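Local coordinates for probable transcriptional regulator, LysR family protein (Rhodococcus sp., PDB 2QL3) that probably acts as a DNA-binding transcriptional regulator of the LysR type, this fragment being its C-terminal substrate-binding domain, at residues I59-D64 and A111-N116; P73-E78 and V182-A187. All coordinates share one frame; numbering follows the deposited sequence.

Contact 1: residues I59-D64 and A111-N116; sequences IVYDLD and APPSTN
P113 presents its ring carbons to Y61 and L63 where the two lobes meet, and these three side chains make the tight part of the contact. L63 CB lies 3.8 Å from P113 CB, with L63 CD1 slightly farther from the same ring, and the two side chains cross at about a right angle. A chi1 of -60° sets L63 CG beside the backbone N, and chi2 169° then brings CD1 to the pyrrolidine. Y61 also runs crosswise to the proline, CD2 reaching P113 CG at 4.0 Å. A cis peptide bond precedes P113, and an inverse gamma turn centred on D62 separates Y61 from L63.

No direct hydrogen bond joins the segments, and water does the bridging. One water sits between two buried residues, binding Y61 OH at 2.6 Å and S114 OG at 3.0 Å and linking the phenol to the start of helix 114-125. The looser, open side is at D64 and N116, where a second water donates to D64 OD2 at 2.7 Å and to P113 O at 2.6 Å. N116 ND2 stays 4.4 Å from D64 OD2, too long for a bond; both residues are exposed.

Such a two-lobed arrangement is that of the periplasmic-binding-protein fold, in which relatives of this family bind effectors in the interlobe cleft. Around the contact, P113 packs on Y12 and on Q43 of helix 43-51, while Y61, on strand 57-61, rests on L15 and on V184 of strand 182-189.

Contact 2: residues P73-E78 and V182-A187; sequences PLMTRE and VAVVVA. With PO4 (phosphate ion), chain R.
Strands 73-77 and 182-187 run antiparallel at 164°, their axes 4.5 Å apart at closest, with R77 and V182 exchanging two backbone hydrogen bonds and V184 N donating to M75 O at 2.9 Å. Toward P73 the register slips by one residue in a classic beta bulge: L74 and M75 both face V184, whose carbonyl O takes a nearly straight bond from L74 N (2.7 Å, 170° at the hydrogen) and a weak one from M75 N (3.4 Å). These strands probably are the two crossover connections between the lobes of the periplasmic-binding-protein fold, as in other LysR effector domains.

The bulge turns L74 over the partner strand, where CD2 sits 3.6 Å from V186 N and CD1 meets V186 CG1 at 3.9 Å, the two side chains crossing at about a right angle. With an alanine here both methyls are lost, and V186 CG1 and the backbone beneath CD2 would probably be left without their cover. M75, a selenomethionine, lies alongside V184, both pointing the same way; its CG is wedged between backbone N and carbonyl carbon (chi1 43°), and the bent chain brings SE to 4.0 Å from V184 CG2. On the opposite face, V185 CG1 packs at 4.0 Å against P73 CA. T76 N donates to O3 of a phosphate, probably from the crystallisation liquor, although the modelled separation is doubtfully short.

The contacts meet through strands 57-61 and 182-189, neighbours in one mixed sheet, and their centres lie about 11 Å apart. A probable hydrogen bond of 2.8 Å joins V185 N to V60 O. Another of the same length joins D62 N to A183 O, and D62 CB packs on V185 CG1 at 3.7 Å. Strand 182-189 pairs with strand 57-61 on one side and strand 69-84 on the other. Contact 2 probably belongs to the connection between the lobes, whereas contact 1 spans the cleft between them, the probable effector site by analogy with relatives. The phosphate lies by T76 in contact 2 and touches neither segment of contact 1.

Contact 1: residues I59-D64 and A111-N116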
ATOM      1  N   ILE A  59      -4.973   6.411 -15.163  1.00 27.09           N
ATOM      2  CA  ILE A  59      -4.940   4.982 -15.317  1.00 27.20           C
ATOM      3  C   ILE A  59      -5.868   4.432 -14.250  1.00 26.87           C
ATOM      4  O   ILE A  59      -5.628   4.606 -13.057  1.00 28.22           O
ATOM      5  CB  ILE A  59      -3.544   4.398 -15.093  1.00 27.76           C
ATOM      6  CG1 ILE A  59      -2.505   5.091 -16.020  1.00 28.35           C
ATOM      7  CG2 ILE A  59      -3.559   2.877 -15.256  1.00 25.66           C
ATOM      8  CD1 ILE A  59      -2.797   5.004 -17.479  1.00 23.07           C
ATOM      9  N   VAL A  60      -6.961   3.793 -14.678  1.00 26.26           N
ATOM     10  CA  VAL A  60      -8.018   3.398 -13.739  1.00 25.27           C
ATOM     11  C   VAL A  60      -8.646   2.061 -14.087  1.00 26.47           C
ATOM     12  O   VAL A  60      -8.547   1.597 -15.218  1.00 26.63           O
ATOM     13  CB  VAL A  60      -9.179   4.465 -13.646  1.00 25.33           C
ATOM     14  CG1 VAL A  60      -8.703   5.687 -12.963  1.00 23.66           C
ATOM     15  CG2 VAL A  60      -9.746   4.818 -15.020  1.00 21.27           C
ATOM     16  N   TYR A  61      -9.321   1.437 -13.121  1.00 27.51           N
ATOM     17  CA  TYR A  61     -10.235   0.375 -13.490  1.00 27.68           C
ATOM     18  C   TYR A  61     -11.461   0.959 -14.162  1.00 27.99           C
ATOM     19  O   TYR A  61     -12.003   1.966 -13.726  1.00 28.27           O
ATOM     20  CB  TYR A  61     -10.697  -0.447 -12.291  1.00 27.88           C
ATOM     21  CG  TYR A  61      -9.642  -1.008 -11.373  1.00 29.09           C
ATOM     22  CD1 TYR A  61      -8.811  -2.051 -11.774  1.00 28.48           C
ATOM     23  CD2 TYR A  61      -9.536  -0.549 -10.062  1.00 27.09           C
ATOM     24  CE1 TYR A  61      -7.894  -2.623 -10.891  1.00 31.04           C
ATOM     25  CE2 TYR A  61      -8.578  -1.087  -9.180  1.00 32.12           C
ATOM     26  CZ  TYR A  61      -7.769  -2.133  -9.608  1.00 30.55           C
ATOM     27  OH  TYR A  61      -6.837  -2.700  -8.749  1.00 34.92           O
ATOM     28  N   ASP A  62     -11.948   0.303 -15.211  1.00 29.28           N
ATOM     29  CA  ASP A  62     -13.179   0.745 -15.869  1.00 30.28           C
ATOM     30  C   ASP A  62     -14.339   0.164 -15.078  1.00 31.34           C
ATOM     31  O   ASP A  62     -14.948  -0.850 -15.482  1.00 32.36           O
ATOM     32  CB  ASP A  62     -13.182   0.245 -17.311  1.00 30.69           C
ATOM     33  CG  ASP A  62     -14.358   0.749 -18.142  1.00 33.24           C
ATOM     34  OD1 ASP A  62     -15.121   1.685 -17.765  1.00 34.87           O
ATOM     35  OD2 ASP A  62     -14.517   0.153 -19.209  1.00 35.80           O
ATOM     36  N   LEU A  63     -14.582   0.778 -13.913  1.00 31.63           N
ATOM     37  CA  LEU A  63     -15.729   0.554 -13.021  1.00 30.93           C
ATOM     38  C   LEU A  63     -16.269   1.915 -12.559  1.00 31.65           C
ATOM     39  O   LEU A  63     -15.517   2.771 -12.050  1.00 28.72           O
ATOM     40  CB  LEU A  63     -15.338  -0.287 -11.772  1.00 32.20           C
ATOM     41  CG  LEU A  63     -14.790  -1.690 -11.996  1.00 32.10           C
ATOM     42  CD1 LEU A  63     -14.209  -2.281 -10.768  1.00 26.84           C
ATOM     43  CD2 LEU A  63     -15.881  -2.605 -12.564  1.00 32.91           C
ATOM     44  N   ASP A  64     -17.566   2.132 -12.784  1.00 33.27           N
ATOM     45  CA  ASP A  64     -18.260   3.341 -12.286  1.00 34.13           C
ATOM     46  C   ASP A  64     -17.656   4.681 -12.815  1.00 33.85           C
ATOM     47  O   ASP A  64     -17.606   5.668 -12.093  1.00 34.62           O
ATOM     48  CB  ASP A  64     -18.289   3.355 -10.716  1.00 34.82           C
ATOM     49  CG  ASP A  64     -18.813   2.012 -10.059  1.00 37.03           C
ATOM     50  OD1 ASP A  64     -19.794   1.448 -10.554  1.00 38.61           O
ATOM     51  OD2 ASP A  64     -18.275   1.562  -8.984  1.00 37.49           O
ATOM     52  N   ALA A 111     -11.350  -0.147  -1.174  1.00 31.42           N
ATOM     53  CA  ALA A 111     -10.698   0.930  -1.933  1.00 32.04           C
ATOM     54  C   ALA A 111     -11.536   1.163  -3.168  1.00 32.83           C
ATOM     55  O   ALA A 111     -11.215   0.601  -4.218  1.00 34.30           O
ATOM     56  CB  ALA A 111      -9.231   0.559  -2.295  1.00 30.88           C
ATOM     57  N   PRO A 112     -12.615   2.003  -3.055  1.00 32.69           N
ATOM     58  CA  PRO A 112     -13.489   2.179  -4.223  1.00 32.78           C
ATOM     59  C   PRO A 112     -12.666   2.477  -5.507  1.00 32.08           C
ATOM     60  O   PRO A 112     -11.667   3.259  -5.459  1.00 32.10           O
ATOM     61  CB  PRO A 112     -14.426   3.322  -3.817  1.00 33.37           C
ATOM     62  CG  PRO A 112     -14.440   3.298  -2.290  1.00 33.85           C
ATOM     63  CD  PRO A 112     -13.064   2.778  -1.873  1.00 32.59           C
ATOM     64  N   PRO A 113     -13.071   1.884  -6.639  1.00 31.65           N
ATOM     65  CA  PRO A 113     -14.304   1.100  -6.888  1.00 32.00           C
ATOM     66  C   PRO A 113     -14.217  -0.397  -6.478  1.00 32.80           C
ATOM     67  O   PRO A 113     -15.180  -1.133  -6.697  1.00 31.88           O
ATOM     68  CB  PRO A 113     -14.431   1.176  -8.405  1.00 30.91           C
ATOM     69  CG  PRO A 113     -12.958   1.160  -8.856  1.00 29.55           C
ATOM     70  CD  PRO A 113     -12.246   1.992  -7.869  1.00 30.51           C
ATOM     71  N   SER A 114     -13.095  -0.832  -5.892  1.00 33.81           N
ATOM     72  CA  SER A 114     -12.950  -2.260  -5.530  1.00 34.79           C
ATOM     73  C   SER A 114     -13.969  -2.763  -4.524  1.00 33.99           C
ATOM     74  O   SER A 114     -14.331  -3.924  -4.569  1.00 34.48           O
ATOM     75  CB  SER A 114     -11.550  -2.548  -5.004  1.00 34.41           C
ATOM     76  OG  SER A 114     -10.650  -2.470  -6.110  1.00 37.91           O
ATOM     77  N   THR A 115     -14.391  -1.893  -3.612  1.00 34.19           N
ATOM     78  CA  THR A 115     -15.248  -2.259  -2.516  1.00 34.84           C
ATOM     79  C   THR A 115     -16.625  -2.703  -3.024  1.00 35.07           C
ATOM     80  O   THR A 115     -17.076  -3.760  -2.637  1.00 33.69           O
ATOM     81  CB  THR A 115     -15.483  -1.107  -1.583  1.00 35.67           C
ATOM     82  OG1 THR A 115     -14.281  -0.379  -1.404  1.00 35.87           O
ATOM     83  CG2 THR A 115     -16.080  -1.617  -0.195  1.00 35.92           C
ATOM     84  N   ASN A 116     -17.257  -1.892  -3.898  1.00 34.22           N
ATOM     85  CA  ASN A 116     -18.562  -2.232  -4.476  1.00 34.21           C
ATOM     86  C   ASN A 116     -18.408  -3.405  -5.411  1.00 33.34           C
ATOM     87  O   ASN A 116     -19.284  -4.270  -5.480  1.00 32.81           O
ATOM     88  CB  ASN A 116     -19.184  -1.072  -5.284  1.00 33.74           C
ATOM     89  CG  ASN A 116     -19.691   0.063  -4.433  1.00 36.91           C
ATOM     90  OD1 ASN A 116     -19.591   0.065  -3.199  1.00 37.49           O
ATOM     91  ND2 ASN A 116     -20.297   1.059  -5.106  1.00 39.17           N
TER
HETATM   92  O   HOH W   1      -7.753  -3.079  -6.362  1.00 31.37           O
HETATM   93  O   HOH W   2     -17.316  -0.814  -8.227  1.00 25.60           O

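Contact 2: residues P73-E78 and V182-A187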
ATOM      1  N   PRO A  73      -8.558   0.285 -23.365  1.00 34.21           N
ATOM      2  CA  PRO A  73      -8.138  -0.777 -22.471  1.00 34.30           C
ATOM      3  C   PRO A  73      -6.658  -1.133 -22.553  1.00 34.30           C
ATOM      4  O   PRO A  73      -6.072  -1.168 -23.623  1.00 35.21           O
ATOM      5  CB  PRO A  73      -9.045  -1.945 -22.838  1.00 34.44           C
ATOM      6  CG  PRO A  73      -9.389  -1.728 -24.255  1.00 36.52           C
ATOM      7  CD  PRO A  73      -9.413  -0.210 -24.462  1.00 35.60           C
ATOM      8  N   LEU A  74      -6.038  -1.337 -21.401  1.00 32.82           N
ATOM      9  CA  LEU A  74      -4.608  -1.620 -21.350  1.00 32.91           C
ATOM     10  C   LEU A  74      -4.452  -3.123 -21.116  1.00 33.33           C
ATOM     11  O   LEU A  74      -3.567  -3.791 -21.674  1.00 33.08           O
ATOM     12  CB  LEU A  74      -4.013  -0.825 -20.198  1.00 32.95           C
ATOM     13  CG  LEU A  74      -3.386   0.568 -20.356  1.00 33.78           C
ATOM     14  CD1 LEU A  74      -3.856   1.294 -21.530  1.00 34.06           C
ATOM     15  CD2 LEU A  74      -3.653   1.358 -19.114  1.00 33.32           C
HETATM   16  N   MSE A  75      -5.360  -3.648 -20.307  1.00 33.30           N
HETATM   17  CA  MSE A  75      -5.343  -5.035 -19.882  1.00 37.09           C
HETATM   18  C   MSE A  75      -6.678  -5.312 -19.190  1.00 34.79           C
HETATM   19  O   MSE A  75      -7.401  -4.379 -18.855  1.00 32.81           O
HETATM   20  CB  MSE A  75      -4.159  -5.385 -18.969  1.00 35.87           C
HETATM   21  CG  MSE A  75      -3.775  -4.381 -17.836  1.00 38.90           C
HETATM   22 SE   MSE A  75      -3.771  -5.324 -16.159  0.70 52.57          SE
HETATM   23  CE  MSE A  75      -2.050  -6.297 -16.239  1.00 49.57           C
ATOM     24  N   THR A  76      -7.002  -6.600 -19.053  1.00 32.60           N
ATOM     25  CA  THR A  76      -8.209  -7.044 -18.410  1.00 32.95           C
ATOM     26  C   THR A  76      -7.805  -8.113 -17.382  1.00 32.71           C
ATOM     27  O   THR A  76      -6.892  -8.890 -17.621  1.00 32.16           O
ATOM     28  CB  THR A  76      -9.158  -7.682 -19.407  1.00 32.79           C
ATOM     29  OG1 THR A  76      -9.564  -6.703 -20.362  1.00 36.93           O
ATOM     30  CG2 THR A  76     -10.404  -8.124 -18.714  1.00 34.19           C
ATOM     31  N   ARG A  77      -8.489  -8.170 -16.264  1.00 32.03           N
ATOM     32  CA  ARG A  77      -8.174  -9.220 -15.284  1.00 34.48           C
ATOM     33  C   ARG A  77      -9.406  -9.676 -14.608  1.00 32.39           C
ATOM     34  O   ARG A  77     -10.290  -8.901 -14.287  1.00 32.61           O
ATOM     35  CB  ARG A  77      -7.200  -8.727 -14.196  1.00 36.33           C
ATOM     36  CG  ARG A  77      -5.939  -8.062 -14.743  1.00 39.98           C
ATOM     37  CD  ARG A  77      -4.762  -8.968 -14.584  1.00 46.21           C
ATOM     38  NE  ARG A  77      -3.877  -8.435 -13.545  1.00 48.68           N
ATOM     39  CZ  ARG A  77      -2.984  -9.155 -12.845  1.00 47.58           C
ATOM     40  NH1 ARG A  77      -2.839 -10.470 -13.077  1.00 45.71           N
ATOM     41  NH2 ARG A  77      -2.224  -8.542 -11.932  1.00 37.30           N
ATOM     42  N   GLU A  78      -9.427 -10.965 -14.382  1.00 33.49           N
ATOM     43  CA  GLU A  78     -10.444 -11.662 -13.618  1.00 34.03           C
ATOM     44  C   GLU A  78     -10.232 -11.442 -12.110  1.00 32.66           C
ATOM     45  O   GLU A  78      -9.136 -11.631 -11.632  1.00 32.78           O
ATOM     46  CB  GLU A  78     -10.227 -13.133 -13.919  1.00 35.85           C
ATOM     47  CG  GLU A  78     -11.132 -13.771 -14.921  1.00 40.89           C
ATOM     48  CD  GLU A  78     -12.078 -14.744 -14.220  1.00 48.77           C
ATOM     49  OE1 GLU A  78     -13.304 -14.481 -14.297  1.00 52.38           O
ATOM     50  OE2 GLU A  78     -11.604 -15.757 -13.594  1.00 46.69           O
ATOM     51  N   VAL A 182     -12.393  -7.302 -15.338  1.00 27.64           N
ATOM     52  CA  VAL A 182     -12.343  -5.877 -15.184  1.00 27.61           C
ATOM     53  C   VAL A 182     -11.175  -5.374 -15.989  1.00 27.42           C
ATOM     54  O   VAL A 182     -10.049  -5.861 -15.839  1.00 28.31           O
ATOM     55  CB  VAL A 182     -12.177  -5.485 -13.674  1.00 27.70           C
ATOM     56  CG1 VAL A 182     -12.035  -3.936 -13.500  1.00 28.30           C
ATOM     57  CG2 VAL A 182     -13.335  -6.020 -12.862  1.00 24.31           C
ATOM     58  N   ALA A 183     -11.471  -4.403 -16.843  1.00 27.73           N
ATOM     59  CA  ALA A 183     -10.479  -3.711 -17.618  1.00 29.24           C
ATOM     60  C   ALA A 183      -9.818  -2.621 -16.799  1.00 29.70           C
ATOM     61  O   ALA A 183     -10.472  -1.887 -16.045  1.00 29.46           O
ATOM     62  CB  ALA A 183     -11.111  -3.129 -18.878  1.00 27.96           C
ATOM     63  N   VAL A 184      -8.502  -2.558 -16.949  1.00 30.30           N
ATOM     64  CA  VAL A 184      -7.719  -1.415 -16.626  1.00 28.79           C
ATOM     65  C   VAL A 184      -7.593  -0.594 -17.922  1.00 29.37           C
ATOM     66  O   VAL A 184      -7.185  -1.106 -18.998  1.00 27.27           O
ATOM     67  CB  VAL A 184      -6.377  -1.852 -16.094  1.00 30.03           C
ATOM     68  CG1 VAL A 184      -5.496  -0.627 -15.666  1.00 30.57           C
ATOM     69  CG2 VAL A 184      -6.578  -2.793 -14.886  1.00 29.67           C
ATOM     70  N   VAL A 185      -7.965   0.686 -17.816  1.00 28.50           N
ATOM     71  CA  VAL A 185      -7.949   1.619 -18.943  1.00 25.93           C
ATOM     72  C   VAL A 185      -7.011   2.831 -18.724  1.00 25.83           C
ATOM     73  O   VAL A 185      -6.728   3.202 -17.588  1.00 24.86           O
ATOM     74  CB  VAL A 185      -9.379   2.107 -19.249  1.00 26.52           C
ATOM     75  CG1 VAL A 185     -10.304   0.887 -19.615  1.00 26.44           C
ATOM     76  CG2 VAL A 185      -9.984   2.934 -18.042  1.00 25.07           C
ATOM     77  N   VAL A 186      -6.504   3.395 -19.821  1.00 25.00           N
ATOM     78  CA  VAL A 186      -6.087   4.829 -19.855  1.00 24.51           C
ATOM     79  C   VAL A 186      -7.310   5.715 -20.174  1.00 23.46           C
ATOM     80  O   VAL A 186      -8.088   5.409 -21.083  1.00 23.15           O
ATOM     81  CB  VAL A 186      -4.884   5.114 -20.800  1.00 25.37           C
ATOM     82  CG1 VAL A 186      -5.222   4.847 -22.321  1.00 25.20           C
ATOM     83  CG2 VAL A 186      -4.348   6.569 -20.596  1.00 25.83           C
ATOM     84  N   ALA A 187      -7.536   6.760 -19.392  1.00 22.41           N
ATOM     85  CA  ALA A 187      -8.737   7.579 -19.578  1.00 22.51           C
ATOM     86  C   ALA A 187      -8.437   9.061 -19.655  1.00 22.64           C
ATOM     87  O   ALA A 187      -7.429   9.536 -19.141  1.00 22.73           O
ATOM     88  CB  ALA A 187      -9.777   7.272 -18.428  1.00 23.30           C
TER
HETATM   89  P   PO4 R1674      -5.088  -8.526 -21.558  1.00 78.21           P
HETATM   90  O1  PO4 R1674      -5.898  -9.533 -22.355  1.00 79.55           O
HETATM   91  O2  PO4 R1674      -4.935  -7.250 -22.375  1.00 79.90           O
HETATM   92  O3  PO4 R1674      -5.844  -8.263 -20.290  1.00 78.93           O
HETATM   93  O4  PO4 R1674      -3.705  -9.034 -21.179  1.00 79.19           O